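Local coordinates for protein beta-Ala-His dipeptidase (Homo sapiens, PDB 3DLJ) that hydrolyses Xaa-His dipeptides, carnosine and anserine above all, as a secreted zinc metallopeptidase of the M20 family that binds two zinc ions per subunit, at residues L355-T369 against M385-I397. Sequence-based numbering, arbitrary orientation.
Sequences LVPHMNVSAVEKQVT and MVVSMTLGLHPWI
V361, in the first turn of helix 361-377, forks over strand 384-397, and its methyls part to different duties. CB itself lies 4.0 Å from H394 NE2. From there CG1, anti to the backbone N (chi1 175°), reaches the strand, meeting M389 CE at 3.6 Å and G392 CA at 3.8 Å; a side chain at G392 would collide with this methyl, which suits glycine to the spot. The other branch, CG2, sits over the face of the H394 imidazole, a CH-pi contact 3.6 Å from the ring centroid and 11° off its normal. An alanine here would lose both methyls and would probably leave the H394 ring freer to turn and the M389 methyl without its apolar neighbour.

One turn further along the helix, E365 lies against M389, its CB 3.6 Å from M389 SD. The bend at chi3 turns M389 CE toward V361, so the flexible thioether serves both helix residues. The extended E365 chain takes OE2 to a water that donates to it (2.6 Å) and accepts from M389 N. T369, next along, gives its hydroxyl back to E365 O and slides past V387. At the helix start, N360 is the N-cap, its OD1 taking A363 N in the carbonyl plane at 2.9 Å. Before it, P357 and P395 slide past each other, CD to CG 3.8 Å.

The helix packs on the mixed sheet of strands 216-232, 324-331, 346-355, 384-397 and 421-425, consistent with the lid (dimerization) domain of M20 peptidases; segments 361-369 and 385-393 run at 138°. F227 of strand 216-232 also touches M389. Apolar contacts join helix and strand directly while the polar link goes through water, so the fit probably depends on side-chain shape more than on directional bonds.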
loop_
_atom_site.group_PDB
_atom_site.type_symbol
_atom_site.label_atom_id
_atom_site.label_comp_id
_atom_site.label_asym_id
_atom_site.label_seq_id
_atom_site.Cartn_x
_atom_site.Cartn_y
_atom_site.Cartn_z
ATOM N N LEU A 355 5.163 -11.566 -6.692
ATOM C CA LEU A 355 5.834 -11.904 -7.928
ATOM C C LEU A 355 7.007 -10.977 -8.188
ATOM O O LEU A 355 6.978 -9.813 -7.813
ATOM C CB LEU A 355 4.858 -11.891 -9.092
ATOM C CG LEU A 355 3.517 -12.611 -8.902
ATOM C CD1 LEU A 355 2.690 -12.499 -10.195
ATOM C CD2 LEU A 355 3.726 -14.057 -8.573
ATOM N N VAL A 356 8.041 -11.525 -8.820
ATOM C CA VAL A 356 9.256 -10.793 -9.132
ATOM C C VAL A 356 9.639 -11.072 -10.605
ATOM O O VAL A 356 9.155 -12.032 -11.203
ATOM C CB VAL A 356 10.429 -11.195 -8.174
ATOM C CG1 VAL A 356 10.053 -10.923 -6.728
ATOM C CG2 VAL A 356 10.826 -12.668 -8.369
ATOM N N PRO A 357 10.469 -10.207 -11.205
ATOM C CA PRO A 357 11.036 -10.509 -12.521
ATOM C C PRO A 357 11.733 -11.878 -12.553
ATOM O O PRO A 357 12.471 -12.194 -11.619
ATOM C CB PRO A 357 12.058 -9.387 -12.730
ATOM C CG PRO A 357 11.619 -8.279 -11.854
ATOM C CD PRO A 357 10.865 -8.869 -10.711
ATOM N N HIS A 358 11.509 -12.690 -13.591
ATOM C CA HIS A 358 10.609 -12.391 -14.708
ATOM C C HIS A 358 9.338 -13.250 -14.733
ATOM O O HIS A 358 8.984 -13.783 -15.774
ATOM C CB HIS A 358 11.349 -12.563 -16.041
ATOM C CG HIS A 358 12.102 -11.347 -16.463
ATOM N ND1 HIS A 358 13.302 -11.409 -17.141
ATOM C CD2 HIS A 358 11.838 -10.028 -16.278
ATOM C CE1 HIS A 358 13.739 -10.180 -17.366
ATOM N NE2 HIS A 358 12.871 -9.325 -16.849
ATOM N N MET A 359 8.649 -13.368 -13.597
ATOM C CA MET A 359 7.486 -14.269 -13.496
ATOM C C MET A 359 6.239 -13.821 -14.298
ATOM O O MET A 359 5.818 -12.672 -14.230
ATOM C CB MET A 359 7.119 -14.510 -12.017
ATOM C CG MET A 359 8.275 -15.063 -11.153
ATOM S SD MET A 359 7.939 -15.091 -9.373
ATOM C CE MET A 359 6.897 -16.564 -9.255
ATOM N N ASN A 360 5.634 -14.764 -15.012
ATOM C CA ASN A 360 4.359 -14.547 -15.696
ATOM C C ASN A 360 3.114 -14.876 -14.826
ATOM O O ASN A 360 2.958 -16.001 -14.348
ATOM C CB ASN A 360 4.332 -15.364 -16.991
ATOM C CG ASN A 360 3.114 -15.058 -17.845
ATOM O OD1 ASN A 360 2.129 -15.799 -17.826
ATOM N ND2 ASN A 360 3.167 -13.940 -18.583
ATOM N N VAL A 361 2.235 -13.885 -14.659
ATOM C CA VAL A 361 0.966 -14.042 -13.938
ATOM C C VAL A 361 0.117 -15.230 -14.434
ATOM O O VAL A 361 -0.408 -16.010 -13.634
ATOM C CB VAL A 361 0.117 -12.725 -13.985
ATOM C CG1 VAL A 361 -1.233 -12.928 -13.342
ATOM C CG2 VAL A 361 0.827 -11.585 -13.281
ATOM N N SER A 362 -0.018 -15.372 -15.747
ATOM C CA SER A 362 -0.859 -16.422 -16.300
ATOM C C SER A 362 -0.260 -17.789 -16.054
ATOM O O SER A 362 -1.009 -18.745 -15.850
ATOM C CB SER A 362 -1.115 -16.210 -17.814
ATOM O OG SER A 362 -1.756 -14.957 -18.011
ATOM N N ALA A 363 1.077 -17.887 -16.113
ATOM C CA ALA A 363 1.773 -19.150 -15.812
ATOM C C ALA A 363 1.629 -19.523 -14.335
ATOM O O ALA A 363 1.329 -20.674 -14.007
ATOM C CB ALA A 363 3.254 -19.096 -16.231
ATOM N N VAL A 364 1.824 -18.545 -13.457
ATOM C CA VAL A 364 1.648 -18.721 -12.009
ATOM C C VAL A 364 0.229 -19.198 -11.710
ATOM O O VAL A 364 0.042 -20.166 -10.974
ATOM C CB VAL A 364 2.021 -17.428 -11.232
ATOM C CG1 VAL A 364 1.645 -17.521 -9.757
ATOM C CG2 VAL A 364 3.522 -17.120 -11.392
ATOM N N GLU A 365 -0.771 -18.553 -12.308
ATOM C CA GLU A 365 -2.158 -18.996 -12.160
ATOM C C GLU A 365 -2.318 -20.471 -12.578
ATOM O O GLU A 365 -2.888 -21.284 -11.820
ATOM C CB GLU A 365 -3.107 -18.075 -12.928
ATOM C CG GLU A 365 -4.529 -18.588 -13.087
ATOM C CD GLU A 365 -5.446 -17.596 -13.811
ATOM O OE1 GLU A 365 -5.075 -17.091 -14.908
ATOM O OE2 GLU A 365 -6.557 -17.336 -13.289
ATOM N N LYS A 366 -1.795 -20.828 -13.754
ATOM C CA LYS A 366 -1.853 -22.225 -14.227
ATOM C C LYS A 366 -1.143 -23.183 -13.277
ATOM O O LYS A 366 -1.685 -24.225 -12.932
ATOM C CB LYS A 366 -1.255 -22.382 -15.626
ATOM C CG LYS A 366 -2.267 -22.463 -16.737
ATOM N N GLN A 367 0.085 -22.849 -12.893
ATOM C CA GLN A 367 0.876 -23.711 -12.001
ATOM C C GLN A 367 0.222 -23.965 -10.651
ATOM O O GLN A 367 0.172 -25.099 -10.201
ATOM C CB GLN A 367 2.285 -23.154 -11.812
ATOM C CG GLN A 367 3.085 -23.223 -13.103
ATOM C CD GLN A 367 4.313 -22.318 -13.110
ATOM O OE1 GLN A 367 4.388 -21.301 -12.409
ATOM N NE2 GLN A 367 5.275 -22.687 -13.920
ATOM N N VAL A 368 -0.273 -22.913 -10.009
ATOM C CA VAL A 368 -0.921 -23.051 -8.685
ATOM C C VAL A 368 -2.180 -23.898 -8.778
ATOM O O VAL A 368 -2.433 -24.753 -7.924
ATOM C CB VAL A 368 -1.229 -21.671 -8.043
ATOM C CG1 VAL A 368 -1.972 -21.835 -6.738
ATOM C CG2 VAL A 368 0.070 -20.892 -7.828
ATOM N N THR A 369 -2.944 -23.687 -9.844
ATOM C CA THR A 369 -4.183 -24.413 -10.047
ATOM C C THR A 369 -3.896 -25.883 -10.212
ATOM O O THR A 369 -4.449 -26.679 -9.457
ATOM C CB THR A 369 -4.995 -23.831 -11.210
ATOM O OG1 THR A 369 -5.184 -22.443 -10.939
ATOM C CG2 THR A 369 -6.360 -24.503 -11.315
ATOM N N MET A 385 -13.711 -28.735 -5.356
ATOM C CA MET A 385 -12.768 -27.660 -5.143
ATOM C C MET A 385 -12.803 -26.657 -6.279
ATOM O O MET A 385 -12.764 -27.021 -7.444
ATOM C CB MET A 385 -11.356 -28.175 -4.942
ATOM C CG MET A 385 -10.350 -27.036 -4.768
ATOM S SD MET A 385 -8.676 -27.615 -4.977
ATOM C CE MET A 385 -8.642 -27.988 -6.724
ATOM N N VAL A 386 -12.865 -25.383 -5.921
ATOM C CA VAL A 386 -12.680 -24.317 -6.889
ATOM C C VAL A 386 -11.500 -23.401 -6.499
ATOM O O VAL A 386 -11.514 -22.761 -5.441
ATOM C CB VAL A 386 -13.962 -23.473 -7.055
ATOM C CG1 VAL A 386 -13.777 -22.430 -8.172
ATOM C CG2 VAL A 386 -15.154 -24.377 -7.346
ATOM N N VAL A 387 -10.487 -23.362 -7.356
ATOM C CA VAL A 387 -9.414 -22.394 -7.251
ATOM C C VAL A 387 -9.762 -21.179 -8.098
ATOM O O VAL A 387 -10.161 -21.322 -9.248
ATOM C CB VAL A 387 -8.068 -22.963 -7.776
ATOM C CG1 VAL A 387 -6.961 -21.944 -7.593
ATOM C CG2 VAL A 387 -7.713 -24.245 -7.063
ATOM N N SER A 388 -9.609 -19.980 -7.538
ATOM C CA SER A 388 -9.656 -18.789 -8.365
ATOM C C SER A 388 -8.595 -17.767 -7.996
ATOM O O SER A 388 -8.405 -17.430 -6.828
ATOM C CB SER A 388 -11.062 -18.183 -8.446
ATOM O OG SER A 388 -11.491 -17.658 -7.219
ATOM N N MET A 389 -7.865 -17.313 -9.006
ATOM C CA MET A 389 -6.940 -16.211 -8.832
ATOM C C MET A 389 -7.702 -14.916 -9.085
ATOM O O MET A 389 -8.127 -14.622 -10.196
ATOM C CB MET A 389 -5.734 -16.334 -9.751
ATOM C CG MET A 389 -4.618 -15.386 -9.362
ATOM S SD MET A 389 -3.327 -15.333 -10.595
ATOM C CE MET A 389 -4.142 -14.347 -11.858
ATOM N N THR A 390 -7.884 -14.159 -8.017
ATOM C CA THR A 390 -8.802 -13.041 -8.024
ATOM C C THR A 390 -8.046 -11.774 -8.357
ATOM O O THR A 390 -8.634 -10.789 -8.786
ATOM C CB THR A 390 -9.562 -12.929 -6.665
ATOM O OG1 THR A 390 -8.642 -13.109 -5.576
ATOM C CG2 THR A 390 -10.639 -14.042 -6.553
ATOM N N LEU A 391 -6.730 -11.819 -8.198
ATOM C CA LEU A 391 -5.890 -10.646 -8.383
ATOM C C LEU A 391 -4.527 -11.103 -8.892
ATOM O O LEU A 391 -3.955 -12.049 -8.348
ATOM C CB LEU A 391 -5.779 -9.923 -7.053
ATOM C CG LEU A 391 -4.725 -8.904 -6.690
ATOM C CD1 LEU A 391 -4.709 -7.838 -7.716
ATOM C CD2 LEU A 391 -5.135 -8.326 -5.343
ATOM N N GLY A 392 -4.030 -10.436 -9.939
ATOM C CA GLY A 392 -2.788 -10.811 -10.600
ATOM C C GLY A 392 -2.080 -9.622 -11.214
ATOM O O GLY A 392 -2.479 -9.117 -12.253
ATOM N N LEU A 393 -1.040 -9.144 -10.549
ATOM C CA LEU A 393 -0.351 -7.938 -10.997
ATOM C C LEU A 393 1.124 -8.198 -11.193
ATOM O O LEU A 393 1.759 -8.864 -10.378
ATOM C CB LEU A 393 -0.554 -6.794 -10.001
ATOM C CG LEU A 393 -1.981 -6.513 -9.491
ATOM C CD1 LEU A 393 -1.965 -5.355 -8.526
ATOM C CD2 LEU A 393 -3.036 -6.254 -10.603
ATOM N N HIS A 394 1.659 -7.670 -12.281
ATOM C CA HIS A 394 3.081 -7.748 -12.554
ATOM C C HIS A 394 3.869 -6.783 -11.668
ATOM O O HIS A 394 3.319 -5.796 -11.176
ATOM C CB HIS A 394 3.351 -7.487 -14.043
ATOM C CG HIS A 394 2.975 -8.629 -14.935
ATOM N ND1 HIS A 394 3.769 -9.750 -15.081
ATOM C CD2 HIS A 394 1.882 -8.835 -15.709
ATOM C CE1 HIS A 394 3.187 -10.591 -15.922
ATOM N NE2 HIS A 394 2.040 -10.060 -16.318
ATOM N N PRO A 395 5.160 -7.082 -11.433
ATOM C CA PRO A 395 6.013 -6.144 -10.698
ATOM C C PRO A 395 6.319 -4.875 -11.486
ATOM O O PRO A 395 6.156 -4.825 -12.708
ATOM C CB PRO A 395 7.289 -6.946 -10.440
ATOM C CG PRO A 395 7.268 -8.030 -11.379
ATOM C CD PRO A 395 5.878 -8.318 -11.791
ATOM N N TRP A 396 6.752 -3.852 -10.774
ATOM C CA TRP A 396 7.027 -2.575 -11.367
ATOM C C TRP A 396 8.439 -2.167 -10.978
ATOM O O TRP A 396 8.889 -2.430 -9.859
ATOM C CB TRP A 396 5.992 -1.556 -10.888
ATOM C CG TRP A 396 6.328 -0.083 -11.168
ATOM C CD1 TRP A 396 5.938 0.665 -12.254
ATOM C CD2 TRP A 396 7.086 0.800 -10.331
ATOM N NE1 TRP A 396 6.417 1.948 -12.146
ATOM C CE2 TRP A 396 7.126 2.059 -10.977
ATOM C CE3 TRP A 396 7.739 0.650 -9.102
ATOM C CZ2 TRP A 396 7.795 3.170 -10.420
ATOM C CZ3 TRP A 396 8.397 1.749 -8.551
ATOM C CH2 TRP A 396 8.422 2.992 -9.210
ATOM N N ILE A 397 9.121 -1.536 -11.930
ATOM C CA ILE A 397 10.457 -0.972 -11.758
ATOM C C ILE A 397 10.522 0.398 -12.423
ATOM O O ILE A 397 10.061 0.566 -13.564
ATOM C CB ILE A 397 11.542 -1.881 -12.390
ATOM C CG1 ILE A 397 12.938 -1.511 -11.880
ATOM C CG2 ILE A 397 11.468 -1.845 -13.923
ATOM C CD1 ILE A 397 13.374 -2.322 -10.663
HETATM O O HOH W 1 -8.111 -18.636 -11.598
#